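Local coordinates for protein putative enoyl-CoA hydratase/isomerase (Acinetobacter baumannii, PDB 3FDU) that probably acts on acyl-CoA thioesters as an enoyl-CoA hydratase or isomerase of the crotonase superfamily, at residues Val53-Ala58 with Leu102-Lys107. The protein carries 4 engineered substitutions. Numbering follows the deposited sequence.
Sequences VVLRGA and LIIAVK. Engineered in segment 53-58: Val53 (natural residue Ile).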
loop_
_atom_site.group_PDB
_atom_site.type_symbol
_atom_site.label_atom_id
_atom_site.label_comp_id
_atom_site.label_asym_id
_atom_site.label_seq_id
_atom_site.Cartn_x
_atom_site.Cartn_y
_atom_site.Cartn_z
ATOM N N VAL A 53 -19.593 -16.173 -2.691
ATOM C CA VAL A 53 -18.969 -17.300 -2.034
ATOM C C VAL A 53 -18.363 -16.906 -0.670
ATOM O O VAL A 53 -17.658 -15.862 -0.531
ATOM C CB VAL A 53 -17.868 -17.964 -2.931
ATOM C CG1 VAL A 53 -17.250 -19.206 -2.203
ATOM C CG2 VAL A 53 -18.467 -18.379 -4.299
ATOM N N VAL A 54 -18.605 -17.740 0.331
ATOM C CA VAL A 54 -17.958 -17.555 1.634
ATOM C C VAL A 54 -17.149 -18.806 1.831
ATOM O O VAL A 54 -17.691 -19.913 1.720
ATOM C CB VAL A 54 -18.966 -17.460 2.798
ATOM C CG1 VAL A 54 -18.236 -17.467 4.170
ATOM C CG2 VAL A 54 -19.844 -16.162 2.691
ATOM N N LEU A 55 -15.872 -18.634 2.146
ATOM C CA LEU A 55 -14.951 -19.732 2.472
ATOM C C LEU A 55 -14.461 -19.534 3.903
ATOM O O LEU A 55 -14.007 -18.444 4.246
ATOM C CB LEU A 55 -13.735 -19.672 1.527
ATOM C CG LEU A 55 -12.572 -20.645 1.775
ATOM C CD1 LEU A 55 -13.018 -22.041 1.509
ATOM C CD2 LEU A 55 -11.417 -20.280 0.823
ATOM N N ARG A 56 -14.544 -20.583 4.729
ATOM C CA ARG A 56 -14.077 -20.504 6.090
ATOM C C ARG A 56 -13.822 -21.900 6.598
ATOM O O ARG A 56 -14.046 -22.869 5.884
ATOM C CB ARG A 56 -15.135 -19.852 6.981
ATOM C CG ARG A 56 -16.508 -20.534 6.878
ATOM C CD ARG A 56 -17.444 -19.845 7.869
ATOM N NE ARG A 56 -18.833 -20.266 7.808
ATOM C CZ ARG A 56 -19.309 -21.358 8.386
ATOM N NH1 ARG A 56 -18.479 -22.187 8.994
ATOM N NH2 ARG A 56 -20.609 -21.632 8.328
ATOM N N GLY A 57 -13.331 -22.016 7.817
ATOM C CA GLY A 57 -13.382 -23.315 8.486
ATOM C C GLY A 57 -14.807 -23.633 8.964
ATOM O O GLY A 57 -15.652 -22.735 9.118
ATOM N N ALA A 58 -15.065 -24.890 9.274
ATOM C CA ALA A 58 -16.356 -25.307 9.841
ATOM C C ALA A 58 -16.490 -24.893 11.309
ATOM O O ALA A 58 -17.599 -24.624 11.797
ATOM C CB ALA A 58 -16.510 -26.844 9.702
ATOM N N LEU A 102 -15.753 -12.900 -3.155
ATOM C CA LEU A 102 -15.209 -13.989 -2.296
ATOM C C LEU A 102 -14.958 -13.413 -0.899
ATOM O O LEU A 102 -14.154 -12.472 -0.743
ATOM C CB LEU A 102 -13.896 -14.535 -2.870
ATOM C CG LEU A 102 -13.210 -15.668 -2.055
ATOM C CD1 LEU A 102 -14.151 -16.893 -1.864
ATOM C CD2 LEU A 102 -11.926 -16.120 -2.756
ATOM N N ILE A 103 -15.671 -13.932 0.110
ATOM C CA ILE A 103 -15.471 -13.491 1.465
ATOM C C ILE A 103 -14.846 -14.640 2.235
ATOM O O ILE A 103 -15.242 -15.778 2.038
ATOM C CB ILE A 103 -16.802 -13.076 2.154
ATOM C CG1 ILE A 103 -17.541 -11.986 1.332
ATOM C CG2 ILE A 103 -16.588 -12.672 3.629
ATOM C CD1 ILE A 103 -18.960 -11.714 1.853
ATOM N N ILE A 104 -13.861 -14.332 3.094
ATOM C CA ILE A 104 -13.241 -15.318 3.969
ATOM C C ILE A 104 -13.471 -14.930 5.428
ATOM O O ILE A 104 -13.381 -13.739 5.825
ATOM C CB ILE A 104 -11.742 -15.515 3.646
ATOM C CG1 ILE A 104 -11.637 -16.161 2.226
ATOM C CG2 ILE A 104 -11.066 -16.424 4.742
ATOM C CD1 ILE A 104 -10.240 -16.572 1.751
ATOM N N ALA A 105 -13.750 -15.920 6.253
ATOM C CA ALA A 105 -13.931 -15.639 7.671
ATOM C C ALA A 105 -12.925 -16.474 8.466
ATOM O O ALA A 105 -12.898 -17.673 8.303
ATOM C CB ALA A 105 -15.407 -15.999 8.127
ATOM N N VAL A 106 -12.144 -15.845 9.344
ATOM C CA VAL A 106 -11.040 -16.550 10.009
ATOM C C VAL A 106 -11.273 -16.641 11.529
ATOM O O VAL A 106 -11.568 -15.632 12.162
ATOM C CB VAL A 106 -9.690 -15.794 9.754
ATOM C CG1 VAL A 106 -8.515 -16.471 10.472
ATOM C CG2 VAL A 106 -9.416 -15.761 8.253
ATOM N N LYS A 107 -11.148 -17.843 12.076
ATOM C CA LYS A 107 -11.044 -18.097 13.525
ATOM C C LYS A 107 -9.807 -18.978 13.700
ATOM O O LYS A 107 -9.446 -19.745 12.788
ATOM C CB LYS A 107 -12.248 -18.904 14.044
ATOM C CG LYS A 107 -13.558 -18.149 14.159
ATOM C CD LYS A 107 -14.667 -19.037 14.735
ATOM C CE LYS A 107 -15.941 -18.287 14.620
ATOM N NZ LYS A 107 -17.141 -18.951 15.268
HETATM O O HOH W 1 -12.291 -20.022 9.715
#
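Val53 and Leu102 open a short run of in-register parallel pairs in the beta sheet of the crotonase fold, a worked example of how neighbouring parallel strands lay matched side chains on both faces. The intervening chain contains helices 68-76 and 87-97 and no strand, so the two parallel neighbours are joined by a beta-alpha-beta crossover. On one face the side chains of Val53, Leu55, Leu102 and Ile104 form a continuous apolar patch. Leu102 carries CG anti to its own N (chi1 179°), and its CD1 branch reaches across to CG1 of Val53, an engineered residue, at 3.9 Å; the two side chains meet at a slant. Two residues further along, on the same face, Leu55 and Ile104 run alongside each other in the same direction, with Leu55 CD2 4.0 Å from Ile104 CD1. Here CG1 of Ile104 lies opposite the carbonyl carbon (chi1 -67°), and this branch carries CD1 to its leucine neighbour while CG2 packs against Leu55 O. Val54, Ile103 and Ala105 occupy the other face, beneath helix 188-200, where Ala192 touches both Ile103 and Ala105. Arg56 begins on this face, its CB 4.0 Å from Ala105 CB, but its extended chain then leads away from the neighbouring strand. Its NH1 donates to Gly57 O, which lies close to the guanidinium plane, and Tyr189 offers the arginine a cation-pi partner. Between the faces, Ile103 uses both backbone polar groups: its N donates almost straight to Val53 O, and its O accepts from Leu55 N. The next bond, Ala105 N to Leu55 O, is longer at 3.2 Å and more bent. Beyond it the strands diverge, and a water takes over, accepting from Gly57 N at 2.9 Å and donating to Ala105 O at 2.8 Å.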